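Local coordinates for protein toll (Drosophila melanogaster, PDB 4LXR) that serves as the cell-surface receptor for cleaved, activated Spätzle, triggering the Toll pathway in antifungal defence and in setting dorsal-ventral polarity in the embryo, at residues A[621-626]-A[646-651]; A[627-632]-A[650-655]; A[678-683]-A[697-702]; A[689-694]-A[718-723]. One frame throughout, in Å; residues are numbered along the deposited sequence.

Interaction 1 of 4, residues A[621-626]-A[646-651]; sequences INCHSG and LHLENN
The side chains of His624 and His647 run alongside each other, and the carboxylate of Glu649 ties them together. His624 NE2 donates to Glu649 OE2 (3.0 Å) with the oxygen in the plane of its ring, yet it reaches that oxygen from above the carboxylate plane. His647 ND1 binds the other oxygen, Glu649 OE1, at 2.7 Å and on the syn lone pair. A bend at chi2 of Glu649 (91°) brings one oxygen to each histidine, and the two bonds together limit the carboxylate's rotation. Held between Glu649 and, at NE2, Glu645, His647 would probably be favoured in its protonated form. Beside this trio the amide of Asn622 runs along His647, its plane 54° from the ring, with Asn622 OD1 3.4 Å from His647 CB. Beneath, the two chains run parallel: His647 N to Ile621 O (2.7 Å) and Cys623 N to His647 O (2.8 Å) are nearly straight bonds. On the buried face Ile621 CG2 meets Leu646 CD1, and Cys623 CB presses on Leu648 CD2 at 3.5 Å, next to the disulfide from Cys623 to Cys608. Where the strands end, Asn651 ND2 bonds both Cys623 O (3.0 Å) and Leu648 O, the latter from above the carbonyl plane. Parallel strands followed by a buried asparagine whose amide bonds backbone groups of successive turns mark a leucine-rich repeat solenoid, here where the N-terminal capping module of the second, C-terminal repeat block meets its first repeat.

Interaction 2 of 4, residues A[627-632]-A[650-655]; sequences NLTHVP and NNTLLR. With NAG (2-acetamido-2-deoxy-beta-D-glucopyranose), chain G.
The straightest bond of the contact runs from Leu654 N to Thr629 O, 2.8 Å with 173° at the hydrogen. Asn651 OD1 takes the backbone N-H of Leu628 at 3.1 Å, in the carbonyl plane and on a lone pair, while its ND2 is turned the other way to Leu648 O and Cys623 O. Between these two, Thr652 N lies 2.9 Å from Leu628 O, although the position of that oxygen is doubtful. Two CA-H...O contacts run alongside: Thr629 CA points at Thr652 O (3.4 Å) and Leu653 CA at Thr629 O. Around this polar seam the side chains close in. Leu628 extends along the Asn651 amide, with Leu628 CG 3.3 Å from Asn651 OD1, so that the buried oxygen has an apolar flank. Thr629 CB rests on Leu654 CG and CD1. With Leu653 CG set beside its own backbone N (chi1 -72°), CD2 reaches His630 C at 3.4 Å and approaches Val631 CG2. At the outer rim Leu654 CD2 lies 3.3 Å from O7 of the N-linked sugar's acetamide. Without regular strands, then, the two loops are joined through peptide groups and one asparagine amide, which accepts from Leu628 N-H and donates to the carbonyls of Cys623 and Leu648, linking neighbouring turns through backbone groups.

Interaction 3 of 4, residues A[678-683]-A[697-702]; sequences TSIDVD and NHLQML. With NAG (2-acetamido-2-deoxy-beta-D-glucopyranose), chain G.
Thr678, Leu699 and Ile680 carry most of this contact between two successive loops, and the touching atoms of their side chains are carbons. Thr678 loses the largest area: its methyl CG2 sits 3.7 Å from His698 CB, the two side chains crossing at a slant. The gamma carbon of Leu699 stands beside its own backbone N (chi1 -57°), and from there CD2 reaches across to the peptide linking Thr678 and Ser679, 3.6 Å from Ser679 N. The same methyl meets Ile680 CG1 at 3.9 Å; Ile680 CG1 also comes, more loosely, to Leu702 CD1 at 4.4 Å. The polar link is indirect. A water donates to Thr678 O (3.0 Å) and to His698 O (2.8 Å), bridging two carbonyls that could not bond each other. On the outer side the imidazole of His698 turns its edge to the N-linked sugar, with NE2 donating to the ring oxygen O5 at 3.0 Å; this bond sets the rotation of the imidazole and ties the sugar to the loop. Segment 678-683 follows strand 669-671, and segment 697-702 follows strand 691-693. Leu699 packs on Trp726 beyond, while helix 704-710 lies alongside, with Leu702 touching Leu707 and Val682 touching Thr705 and Phe709.

Interaction 4 of 4, residues A[689-694]-A[718-723]; sequences LTHLDI and SVKLSG
His691, Asp693 and Lys720 gather their polar ends on one face of two paired strands, round a single water. The first side-chain carbon beyond CB is swung anti to the backbone N in both His691 (chi1 178°) and Asp693 (180°), and this brings NE2 of the one and OD2 of the other to the same point: the water lies 2.8 Å from His691 NE2, in the ring plane, and donates to Asp693 OD2 at 2.9 Å. It accepts from Lys720 NZ, whose chain, extended beyond CG, crosses the carboxylate at a slant. Lys720 NZ stays 4.1 Å from Asp693 OD2, too far for a salt bridge, so the water mediates between the charges; Asp693 OD1 is engaged separately by Ser695 OG. The His691 ring also turns its edge to Ser718 OG, 3.6 Å from ND1. Four backbone bonds zip the parallel strands, from Ser718 N to Thr690 O through to Ile694 N on Lys720 O, the shortest being Leu692 N to Ser718 O at 2.7 Å. Just past the strands, Ile694 CG1 lies between its backbone N and carbonyl carbon (chi1 51°), and Ile694 CD1 is 3.8 Å from Leu721 CD2. Strand 718-720 is the outermost of its sheet within the chain; strand 691-693 has 669-671 on its other flank, where the rings of His691 and His671 meet. Helix 704-710 packs Leu710 against Val719 and Phe709 against Leu689, just before strand 691-693.

All four contacts belong to the small leucine-rich repeat block near the C-terminal end of the ectodomain. Interactions 1 and 4 lie on one sheet, centres 15 Å apart, with strand 669-671 between strands 643-647 and 691-693. Interactions 2 and 3 tie the loops that follow the strands and share one N-linked sugar. Along the chain, interactions 1 and 2 end on the same stretch, overlapping at Asn650 and Asn651; both precede interactions 3 and 4, whose segments alternate. Neighbouring contacts merge inside: Leu648 packs on Val631 and Leu653, Leu699 on Ile694. The contacts thus join successive coils at strand and loop levels within this C-terminal solenoid.

Interaction 1 of 4, residues A[621-626]-A[646-651]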
loop_
_atom_site.group_PDB
_atom_site.type_symbol
_atom_site.label_atom_id
_atom_site.label_comp_id
_atom_site.label_asym_id
_atom_site.label_seq_id
_atom_site.Cartn_x
_atom_site.Cartn_y
_atom_site.Cartn_z
ATOM N N ILE A 621 -51.753 4.686 3.993
ATOM C CA ILE A 621 -52.472 5.381 2.935
ATOM C C ILE A 621 -52.706 6.843 3.292
ATOM O O ILE A 621 -53.479 7.152 4.202
ATOM C CB ILE A 621 -53.820 4.724 2.648
ATOM C CG1 ILE A 621 -53.623 3.278 2.207
ATOM C CG2 ILE A 621 -54.581 5.503 1.585
ATOM C CD1 ILE A 621 -54.923 2.528 2.061
ATOM N N ASN A 622 -52.027 7.730 2.571
ATOM C CA ASN A 622 -52.142 9.169 2.757
ATOM C C ASN A 622 -52.997 9.818 1.659
ATOM O O ASN A 622 -52.651 9.744 0.481
ATOM C CB ASN A 622 -50.750 9.814 2.745
ATOM C CG ASN A 622 -49.857 9.319 3.865
ATOM O OD1 ASN A 622 -50.258 9.287 5.022
ATOM N ND2 ASN A 622 -48.629 8.938 3.524
ATOM N N CYS A 623 -54.106 10.457 2.030
ATOM C CA CYS A 623 -54.873 11.243 1.056
ATOM C C CYS A 623 -55.089 12.663 1.557
ATOM O O CYS A 623 -55.937 12.906 2.413
ATOM C CB CYS A 623 -56.224 10.608 0.755
ATOM S SG CYS A 623 -56.208 8.858 0.404
ATOM N N HIS A 624 -54.331 13.603 1.008
ATOM C CA HIS A 624 -54.335 14.964 1.526
ATOM C C HIS A 624 -54.566 16.032 0.464
ATOM O O HIS A 624 -53.994 17.121 0.523
ATOM C CB HIS A 624 -53.049 15.228 2.301
ATOM C CG HIS A 624 -52.826 14.255 3.413
ATOM N ND1 HIS A 624 -51.870 13.266 3.355
ATOM C CD2 HIS A 624 -53.470 14.091 4.592
ATOM C CE1 HIS A 624 -51.918 12.547 4.462
ATOM N NE2 HIS A 624 -52.881 13.028 5.229
ATOM N N SER A 625 -55.431 15.718 -0.493
ATOM C CA SER A 625 -55.836 16.689 -1.491
ATOM C C SER A 625 -56.710 17.775 -0.867
ATOM O O SER A 625 -56.867 18.851 -1.434
ATOM C CB SER A 625 -56.567 15.997 -2.643
ATOM O OG SER A 625 -55.785 14.952 -3.200
ATOM N N GLY A 626 -57.275 17.489 0.304
ATOM C CA GLY A 626 -58.053 18.468 1.054
ATOM C C GLY A 626 -59.456 18.722 0.524
ATOM O O GLY A 626 -60.125 19.660 0.947
ATOM N N LEU A 646 -55.129 4.906 7.710
ATOM C CA LEU A 646 -55.830 5.659 6.689
ATOM C C LEU A 646 -55.790 7.125 7.057
ATOM O O LEU A 646 -56.503 7.569 7.948
ATOM C CB LEU A 646 -57.261 5.159 6.543
ATOM C CG LEU A 646 -58.196 5.853 5.566
ATOM C CD1 LEU A 646 -57.623 5.877 4.123
ATOM C CD2 LEU A 646 -59.518 5.123 5.614
ATOM N N HIS A 647 -54.921 7.864 6.384
ATOM C CA HIS A 647 -54.713 9.275 6.657
ATOM C C HIS A 647 -55.556 10.156 5.740
ATOM O O HIS A 647 -55.306 10.257 4.532
ATOM C CB HIS A 647 -53.218 9.617 6.562
ATOM C CG HIS A 647 -52.425 9.150 7.748
ATOM N ND1 HIS A 647 -52.256 9.918 8.881
ATOM C CD2 HIS A 647 -51.778 7.986 7.984
ATOM C CE1 HIS A 647 -51.527 9.253 9.758
ATOM N NE2 HIS A 647 -51.218 8.079 9.234
ATOM N N LEU A 648 -56.574 10.776 6.335
ATOM C CA LEU A 648 -57.529 11.588 5.599
ATOM C C LEU A 648 -57.662 12.968 6.235
ATOM O O LEU A 648 -58.672 13.650 6.061
ATOM C CB LEU A 648 -58.880 10.876 5.522
ATOM C CG LEU A 648 -58.912 9.567 4.719
ATOM C CD1 LEU A 648 -60.237 8.836 4.862
ATOM C CD2 LEU A 648 -58.621 9.837 3.249
ATOM N N GLU A 649 -56.625 13.371 6.967
ATOM C CA GLU A 649 -56.584 14.676 7.633
ATOM C C GLU A 649 -56.904 15.874 6.746
ATOM O O GLU A 649 -56.495 15.941 5.576
ATOM C CB GLU A 649 -55.223 14.925 8.294
ATOM C CG GLU A 649 -54.887 13.998 9.439
ATOM C CD GLU A 649 -54.127 12.765 8.987
ATOM O OE1 GLU A 649 -53.365 12.210 9.811
ATOM O OE2 GLU A 649 -54.285 12.359 7.805
ATOM N N ASN A 650 -57.624 16.826 7.335
ATOM C CA ASN A 650 -57.956 18.097 6.689
ATOM C C ASN A 650 -58.594 17.982 5.305
ATOM O O ASN A 650 -58.293 18.756 4.404
ATOM C CB ASN A 650 -56.740 19.040 6.679
ATOM C CG ASN A 650 -56.235 19.365 8.097
ATOM O OD1 ASN A 650 -55.025 19.384 8.354
ATOM N ND2 ASN A 650 -57.167 19.617 9.019
ATOM N N ASN A 651 -59.475 17.003 5.141
ATOM C CA ASN A 651 -60.345 16.951 3.968
ATOM C C ASN A 651 -61.725 17.535 4.329
ATOM O O ASN A 651 -61.818 18.342 5.258
ATOM C CB ASN A 651 -60.437 15.517 3.439
ATOM C CG ASN A 651 -59.213 15.119 2.612
ATOM O OD1 ASN A 651 -59.215 15.245 1.390
ATOM N ND2 ASN A 651 -58.168 14.640 3.279
#

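Interaction 2 of 4, residues A[627-632]-A[650-655]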
loop_
_atom_site.group_PDB
_atom_site.type_symbol
_atom_site.label_atom_id
_atom_site.label_comp_id
_atom_site.label_asym_id
_atom_site.label_seq_id
_atom_site.Cartn_x
_atom_site.Cartn_y
_atom_site.Cartn_z
ATOM N N ASN A 627 -59.912 17.868 -0.384
ATOM C CA ASN A 627 -61.164 18.087 -1.091
ATOM C C ASN A 627 -62.103 16.885 -1.060
ATOM O O ASN A 627 -63.115 16.872 -1.753
ATOM C CB ASN A 627 -60.867 18.440 -2.552
ATOM C CG ASN A 627 -60.111 17.330 -3.280
ATOM O OD1 ASN A 627 -59.550 16.426 -2.650
ATOM N ND2 ASN A 627 -60.086 17.403 -4.614
ATOM N N LEU A 628 -61.767 15.867 -0.278
ATOM C CA LEU A 628 -62.570 14.649 -0.279
ATOM C C LEU A 628 -63.821 14.768 0.589
ATOM O O LEU A 628 -63.767 15.250 1.728
ATOM C CB LEU A 628 -61.741 13.432 0.142
ATOM C CG LEU A 628 -60.554 13.082 -0.762
ATOM C CD1 LEU A 628 -59.987 11.719 -0.383
ATOM C CD2 LEU A 628 -60.934 13.134 -2.238
ATOM N N THR A 629 -64.944 14.326 0.032
ATOM C CA THR A 629 -66.203 14.275 0.765
ATOM C C THR A 629 -66.490 12.843 1.203
ATOM O O THR A 629 -67.239 12.607 2.148
ATOM C CB THR A 629 -67.373 14.841 -0.065
ATOM O OG1 THR A 629 -67.504 14.104 -1.287
ATOM C CG2 THR A 629 -67.123 16.303 -0.406
ATOM N N HIS A 630 -65.862 11.890 0.522
ATOM C CA HIS A 630 -66.023 10.478 0.851
ATOM C C HIS A 630 -64.680 9.764 0.904
ATOM O O HIS A 630 -63.697 10.214 0.311
ATOM C CB HIS A 630 -66.914 9.786 -0.183
ATOM C CG HIS A 630 -68.329 10.267 -0.180
ATOM N ND1 HIS A 630 -68.809 11.172 -1.102
ATOM C CD2 HIS A 630 -69.370 9.969 0.633
ATOM C CE1 HIS A 630 -70.085 11.410 -0.858
ATOM N NE2 HIS A 630 -70.449 10.695 0.192
ATOM N N VAL A 631 -64.650 8.646 1.618
ATOM C CA VAL A 631 -63.483 7.784 1.642
ATOM C C VAL A 631 -63.367 7.074 0.302
ATOM O O VAL A 631 -64.277 6.342 -0.095
ATOM C CB VAL A 631 -63.583 6.739 2.763
ATOM C CG1 VAL A 631 -62.447 5.720 2.645
ATOM C CG2 VAL A 631 -63.565 7.426 4.130
ATOM N N PRO A 632 -62.249 7.289 -0.407
ATOM C CA PRO A 632 -62.081 6.683 -1.734
ATOM C C PRO A 632 -61.857 5.179 -1.645
ATOM O O PRO A 632 -61.540 4.669 -0.570
ATOM C CB PRO A 632 -60.831 7.373 -2.276
ATOM C CG PRO A 632 -60.049 7.726 -1.068
ATOM C CD PRO A 632 -61.068 8.070 -0.003
ATOM N N ASN A 650 -57.624 16.826 7.335
ATOM C CA ASN A 650 -57.956 18.097 6.689
ATOM C C ASN A 650 -58.594 17.982 5.305
ATOM O O ASN A 650 -58.293 18.756 4.404
ATOM C CB ASN A 650 -56.740 19.040 6.679
ATOM C CG ASN A 650 -56.235 19.365 8.097
ATOM O OD1 ASN A 650 -55.025 19.384 8.354
ATOM N ND2 ASN A 650 -57.167 19.617 9.019
ATOM N N ASN A 651 -59.475 17.003 5.141
ATOM C CA ASN A 651 -60.345 16.951 3.968
ATOM C C ASN A 651 -61.725 17.535 4.329
ATOM O O ASN A 651 -61.818 18.342 5.258
ATOM C CB ASN A 651 -60.437 15.517 3.439
ATOM C CG ASN A 651 -59.213 15.119 2.612
ATOM O OD1 ASN A 651 -59.215 15.245 1.390
ATOM N ND2 ASN A 651 -58.168 14.640 3.279
ATOM N N THR A 652 -62.785 17.165 3.609
ATOM C CA THR A 652 -64.136 17.518 4.068
ATOM C C THR A 652 -65.101 16.331 4.043
ATOM O O THR A 652 -66.172 16.403 3.427
ATOM C CB THR A 652 -64.760 18.706 3.293
ATOM O OG1 THR A 652 -64.835 18.398 1.895
ATOM C CG2 THR A 652 -63.951 19.978 3.505
ATOM N N LEU A 653 -64.709 15.244 4.705
ATOM C CA LEU A 653 -65.505 14.021 4.730
ATOM C C LEU A 653 -66.885 14.272 5.330
ATOM O O LEU A 653 -67.008 14.806 6.439
ATOM C CB LEU A 653 -64.797 12.932 5.532
ATOM C CG LEU A 653 -63.554 12.256 4.964
ATOM C CD1 LEU A 653 -62.994 11.250 5.963
ATOM C CD2 LEU A 653 -63.869 11.578 3.657
ATOM N N LEU A 654 -67.918 13.880 4.593
ATOM C CA LEU A 654 -69.286 14.095 5.038
ATOM C C LEU A 654 -69.789 12.916 5.863
ATOM O O LEU A 654 -70.545 13.093 6.810
ATOM C CB LEU A 654 -70.202 14.339 3.842
ATOM C CG LEU A 654 -69.856 15.564 2.991
ATOM C CD1 LEU A 654 -70.792 15.654 1.806
ATOM C CD2 LEU A 654 -69.887 16.853 3.825
ATOM N N ARG A 655 -69.345 11.718 5.503
ATOM C CA ARG A 655 -69.765 10.509 6.191
ATOM C C ARG A 655 -68.689 9.436 5.999
ATOM O O ARG A 655 -67.837 9.566 5.128
ATOM C CB ARG A 655 -71.110 10.046 5.629
ATOM C CG ARG A 655 -71.799 8.938 6.406
ATOM C CD ARG A 655 -73.131 8.530 5.752
ATOM N NE ARG A 655 -74.031 9.667 5.544
ATOM C CZ ARG A 655 -74.705 10.286 6.513
ATOM N NH1 ARG A 655 -74.582 9.891 7.777
ATOM N NH2 ARG A 655 -75.499 11.312 6.220
HETATM C C1 NAG G . -67.382 21.435 5.608
HETATM C C2 NAG G . -68.067 22.155 4.447
HETATM C C3 NAG G . -67.449 23.540 4.249
HETATM C C4 NAG G . -67.427 24.324 5.555
HETATM C C5 NAG G . -66.793 23.489 6.667
HETATM C C6 NAG G . -66.893 24.135 8.030
HETATM C C7 NAG G . -68.830 20.438 2.850
HETATM C C8 NAG G . -68.524 19.735 1.558
HETATM N N2 NAG G . -67.952 21.375 3.224
HETATM O O3 NAG G . -68.169 24.266 3.258
HETATM O O4 NAG G . -66.658 25.505 5.354
HETATM O O5 NAG G . -67.464 22.226 6.772
HETATM O O6 NAG G . -65.607 24.365 8.589
HETATM O O7 NAG G . -69.822 20.168 3.521
#

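Interaction 3 of 4, residues A[678-683]-A[697-702]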
loop_
_atom_site.group_PDB
_atom_site.type_symbol
_atom_site.label_atom_id
_atom_site.label_comp_id
_atom_site.label_asym_id
_atom_site.label_seq_id
_atom_site.Cartn_x
_atom_site.Cartn_y
_atom_site.Cartn_z
ATOM N N THR A 678 -70.611 14.579 10.832
ATOM C CA THR A 678 -71.687 14.993 11.734
ATOM C C THR A 678 -72.218 13.870 12.635
ATOM O O THR A 678 -72.904 14.131 13.617
ATOM C CB THR A 678 -72.847 15.659 10.972
ATOM O OG1 THR A 678 -73.311 14.794 9.926
ATOM C CG2 THR A 678 -72.393 16.988 10.372
ATOM N N SER A 679 -71.890 12.625 12.314
ATOM C CA SER A 679 -72.338 11.497 13.123
ATOM C C SER A 679 -71.481 10.264 12.873
ATOM O O SER A 679 -70.927 10.091 11.794
ATOM C CB SER A 679 -73.811 11.179 12.853
ATOM O OG SER A 679 -74.043 11.017 11.464
ATOM N N ILE A 680 -71.355 9.418 13.887
ATOM C CA ILE A 680 -70.589 8.191 13.762
ATOM C C ILE A 680 -71.435 6.993 14.152
ATOM O O ILE A 680 -71.898 6.890 15.285
ATOM C CB ILE A 680 -69.353 8.181 14.675
ATOM C CG1 ILE A 680 -68.458 9.395 14.416
ATOM C CG2 ILE A 680 -68.574 6.888 14.474
ATOM C CD1 ILE A 680 -67.731 9.367 13.074
ATOM N N ASP A 681 -71.622 6.071 13.220
ATOM C CA ASP A 681 -72.288 4.826 13.551
ATOM C C ASP A 681 -71.236 3.763 13.798
ATOM O O ASP A 681 -70.212 3.722 13.111
ATOM C CB ASP A 681 -73.222 4.388 12.422
ATOM C CG ASP A 681 -74.356 3.513 12.923
ATOM O OD1 ASP A 681 -74.118 2.317 13.198
ATOM O OD2 ASP A 681 -75.488 4.027 13.052
ATOM N N VAL A 682 -71.492 2.903 14.777
ATOM C CA VAL A 682 -70.598 1.791 15.077
ATOM C C VAL A 682 -70.406 0.853 13.867
ATOM O O VAL A 682 -69.369 0.206 13.735
ATOM C CB VAL A 682 -71.105 0.998 16.306
ATOM C CG1 VAL A 682 -72.456 0.349 15.994
ATOM C CG2 VAL A 682 -70.082 -0.045 16.746
ATOM N N ASP A 683 -71.392 0.789 12.974
ATOM C CA ASP A 683 -71.254 -0.059 11.788
ATOM C C ASP A 683 -70.472 0.630 10.665
ATOM O O ASP A 683 -70.348 0.097 9.560
ATOM C CB ASP A 683 -72.603 -0.618 11.305
ATOM C CG ASP A 683 -73.600 0.464 10.922
ATOM O OD1 ASP A 683 -73.234 1.408 10.187
ATOM O OD2 ASP A 683 -74.771 0.360 11.352
ATOM N N ASN A 697 -64.011 17.783 13.840
ATOM C CA ASN A 697 -65.081 17.458 12.913
ATOM C C ASN A 697 -66.325 18.260 13.282
ATOM O O ASN A 697 -66.194 19.323 13.887
ATOM C CB ASN A 697 -65.314 15.949 12.869
ATOM C CG ASN A 697 -64.375 15.248 11.882
ATOM O OD1 ASN A 697 -64.754 14.988 10.750
ATOM N ND2 ASN A 697 -63.147 14.960 12.308
ATOM N N HIS A 698 -67.515 17.784 12.922
ATOM C CA HIS A 698 -68.753 18.513 13.245
ATOM C C HIS A 698 -69.648 17.728 14.206
ATOM O O HIS A 698 -70.874 17.793 14.106
ATOM C CB HIS A 698 -69.570 18.822 11.977
ATOM C CG HIS A 698 -68.902 19.769 11.027
ATOM N ND1 HIS A 698 -67.643 20.286 11.242
ATOM C CD2 HIS A 698 -69.326 20.292 9.851
ATOM C CE1 HIS A 698 -67.318 21.084 10.240
ATOM N NE2 HIS A 698 -68.323 21.106 9.384
ATOM N N LEU A 699 -69.040 16.980 15.117
ATOM C CA LEU A 699 -69.786 16.039 15.947
ATOM C C LEU A 699 -70.412 16.723 17.147
ATOM O O LEU A 699 -69.790 17.568 17.792
ATOM C CB LEU A 699 -68.878 14.905 16.424
ATOM C CG LEU A 699 -68.160 14.066 15.365
ATOM C CD1 LEU A 699 -67.160 13.153 16.069
ATOM C CD2 LEU A 699 -69.157 13.247 14.566
ATOM N N GLN A 700 -71.641 16.340 17.455
ATOM C CA GLN A 700 -72.341 16.922 18.592
ATOM C C GLN A 700 -72.526 15.907 19.704
ATOM O O GLN A 700 -72.735 16.269 20.864
ATOM C CB GLN A 700 -73.689 17.484 18.149
ATOM C CG GLN A 700 -73.563 18.612 17.140
ATOM C CD GLN A 700 -74.790 19.502 17.100
ATOM O OE1 GLN A 700 -75.543 19.581 18.070
ATOM N NE2 GLN A 700 -74.993 20.182 15.980
ATOM N N MET A 701 -72.414 14.633 19.353
ATOM C CA MET A 701 -72.769 13.570 20.278
ATOM C C MET A 701 -72.203 12.231 19.810
ATOM O O MET A 701 -71.885 12.073 18.639
ATOM C CB MET A 701 -74.304 13.534 20.397
ATOM C CG MET A 701 -74.935 12.207 20.758
ATOM S SD MET A 701 -75.268 11.228 19.290
ATOM C CE MET A 701 -76.353 9.978 19.987
ATOM N N LEU A 702 -72.068 11.276 20.725
ATOM C CA LEU A 702 -71.641 9.923 20.379
ATOM C C LEU A 702 -72.563 8.885 21.022
ATOM O O LEU A 702 -72.702 8.847 22.247
ATOM C CB LEU A 702 -70.211 9.687 20.864
ATOM C CG LEU A 702 -69.068 9.514 19.876
ATOM C CD1 LEU A 702 -69.220 10.412 18.650
ATOM C CD2 LEU A 702 -67.754 9.787 20.600
HETATM C C1 NAG G . -67.382 21.435 5.608
HETATM C C2 NAG G . -68.067 22.155 4.447
HETATM C C3 NAG G . -67.449 23.540 4.249
HETATM C C4 NAG G . -67.427 24.324 5.555
HETATM C C5 NAG G . -66.793 23.489 6.667
HETATM C C6 NAG G . -66.893 24.135 8.030
HETATM C C7 NAG G . -68.830 20.438 2.850
HETATM C C8 NAG G . -68.524 19.735 1.558
HETATM N N2 NAG G . -67.952 21.375 3.224
HETATM O O3 NAG G . -68.169 24.266 3.258
HETATM O O4 NAG G . -66.658 25.505 5.354
HETATM O O5 NAG G . -67.464 22.226 6.772
HETATM O O6 NAG G . -65.607 24.365 8.589
HETATM O O7 NAG G . -69.822 20.168 3.521
HETATM O O HOH W 1 -73.517 16.920 14.552
#

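Interaction 4 of 4, residues A[689-694]-A[718-723]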
loop_
_atom_site.group_PDB
_atom_site.type_symbol
_atom_site.label_atom_id
_atom_site.label_comp_id
_atom_site.label_asym_id
_atom_site.label_seq_id
_atom_site.Cartn_x
_atom_site.Cartn_y
_atom_site.Cartn_z
ATOM N N LEU A 689 -59.874 -1.856 14.290
ATOM C CA LEU A 689 -59.520 -0.487 14.682
ATOM C C LEU A 689 -58.961 -0.394 16.095
ATOM O O LEU A 689 -59.543 -0.942 17.031
ATOM C CB LEU A 689 -60.748 0.432 14.564
ATOM C CG LEU A 689 -60.479 1.925 14.342
ATOM C CD1 LEU A 689 -59.782 2.156 12.993
ATOM C CD2 LEU A 689 -61.765 2.722 14.421
ATOM N N THR A 690 -57.838 0.310 16.252
ATOM C CA THR A 690 -57.248 0.537 17.573
ATOM C C THR A 690 -56.998 2.020 17.822
ATOM O O THR A 690 -56.580 2.419 18.907
ATOM C CB THR A 690 -55.902 -0.202 17.752
ATOM O OG1 THR A 690 -54.926 0.387 16.890
ATOM C CG2 THR A 690 -56.034 -1.696 17.423
ATOM N N HIS A 691 -57.257 2.840 16.815
ATOM C CA HIS A 691 -57.079 4.281 16.949
ATOM C C HIS A 691 -58.110 5.018 16.086
ATOM O O HIS A 691 -58.286 4.715 14.888
ATOM C CB HIS A 691 -55.639 4.667 16.571
ATOM C CG HIS A 691 -55.362 6.138 16.632
ATOM N ND1 HIS A 691 -55.107 6.801 17.813
ATOM C CD2 HIS A 691 -55.292 7.073 15.655
ATOM C CE1 HIS A 691 -54.896 8.080 17.562
ATOM N NE2 HIS A 691 -55.001 8.272 16.259
ATOM N N LEU A 692 -58.807 5.966 16.698
ATOM C CA LEU A 692 -59.824 6.738 16.004
ATOM C C LEU A 692 -59.632 8.204 16.341
ATOM O O LEU A 692 -59.914 8.640 17.460
ATOM C CB LEU A 692 -61.227 6.282 16.424
ATOM C CG LEU A 692 -62.458 6.924 15.786
ATOM C CD1 LEU A 692 -62.547 6.598 14.291
ATOM C CD2 LEU A 692 -63.758 6.482 16.512
ATOM N N ASP A 693 -59.151 8.970 15.373
ATOM C CA ASP A 693 -58.975 10.395 15.584
ATOM C C ASP A 693 -60.078 11.088 14.821
ATOM O O ASP A 693 -59.993 11.225 13.601
ATOM C CB ASP A 693 -57.589 10.863 15.107
ATOM C CG ASP A 693 -57.362 12.368 15.300
ATOM O OD1 ASP A 693 -58.307 13.127 15.619
ATOM O OD2 ASP A 693 -56.214 12.807 15.117
ATOM N N ILE A 694 -61.118 11.512 15.545
ATOM C CA ILE A 694 -62.216 12.251 14.945
ATOM C C ILE A 694 -62.292 13.653 15.514
ATOM O O ILE A 694 -63.374 14.239 15.609
ATOM C CB ILE A 694 -63.584 11.541 15.132
ATOM C CG1 ILE A 694 -63.813 11.172 16.604
ATOM C CG2 ILE A 694 -63.685 10.344 14.187
ATOM C CD1 ILE A 694 -64.955 10.211 16.847
ATOM N N SER A 718 -57.884 3.674 20.982
ATOM C CA SER A 718 -57.446 5.016 21.363
ATOM C C SER A 718 -58.264 6.063 20.587
ATOM O O SER A 718 -58.621 5.830 19.429
ATOM C CB SER A 718 -55.966 5.156 21.014
ATOM O OG SER A 718 -55.474 6.429 21.351
ATOM N N VAL A 719 -58.562 7.205 21.214
ATOM C CA VAL A 719 -59.469 8.193 20.619
ATOM C C VAL A 719 -59.050 9.662 20.781
ATOM O O VAL A 719 -58.565 10.074 21.835
ATOM C CB VAL A 719 -60.888 8.112 21.240
ATOM C CG1 VAL A 719 -61.929 8.474 20.203
ATOM C CG2 VAL A 719 -61.157 6.741 21.818
ATOM N N LYS A 720 -59.310 10.472 19.763
ATOM C CA LYS A 720 -59.215 11.921 19.927
ATOM C C LYS A 720 -60.562 12.578 19.639
ATOM O O LYS A 720 -61.210 12.276 18.633
ATOM C CB LYS A 720 -58.098 12.509 19.063
ATOM C CG LYS A 720 -56.702 12.008 19.461
ATOM C CD LYS A 720 -55.605 12.758 18.728
ATOM C CE LYS A 720 -54.269 12.022 18.852
ATOM N NZ LYS A 720 -53.231 12.519 17.896
ATOM N N LEU A 721 -60.990 13.469 20.530
ATOM C CA LEU A 721 -62.362 13.962 20.496
ATOM C C LEU A 721 -62.538 15.481 20.551
ATOM O O LEU A 721 -63.676 15.967 20.469
ATOM C CB LEU A 721 -63.170 13.322 21.626
ATOM C CG LEU A 721 -63.312 11.806 21.606
ATOM C CD1 LEU A 721 -63.891 11.318 22.939
ATOM C CD2 LEU A 721 -64.194 11.397 20.428
ATOM N N SER A 722 -61.440 16.227 20.679
ATOM C CA SER A 722 -61.530 17.681 20.835
ATOM C C SER A 722 -61.806 18.363 19.504
ATOM O O SER A 722 -61.720 17.739 18.449
ATOM C CB SER A 722 -60.265 18.261 21.482
ATOM O OG SER A 722 -59.138 18.158 20.620
ATOM N N GLY A 723 -62.141 19.647 19.559
ATOM C CA GLY A 723 -62.460 20.398 18.362
ATOM C C GLY A 723 -63.831 20.079 17.790
ATOM O O GLY A 723 -64.135 20.452 16.663
HETATM O O HOH W 2 -54.110 10.830 15.409
#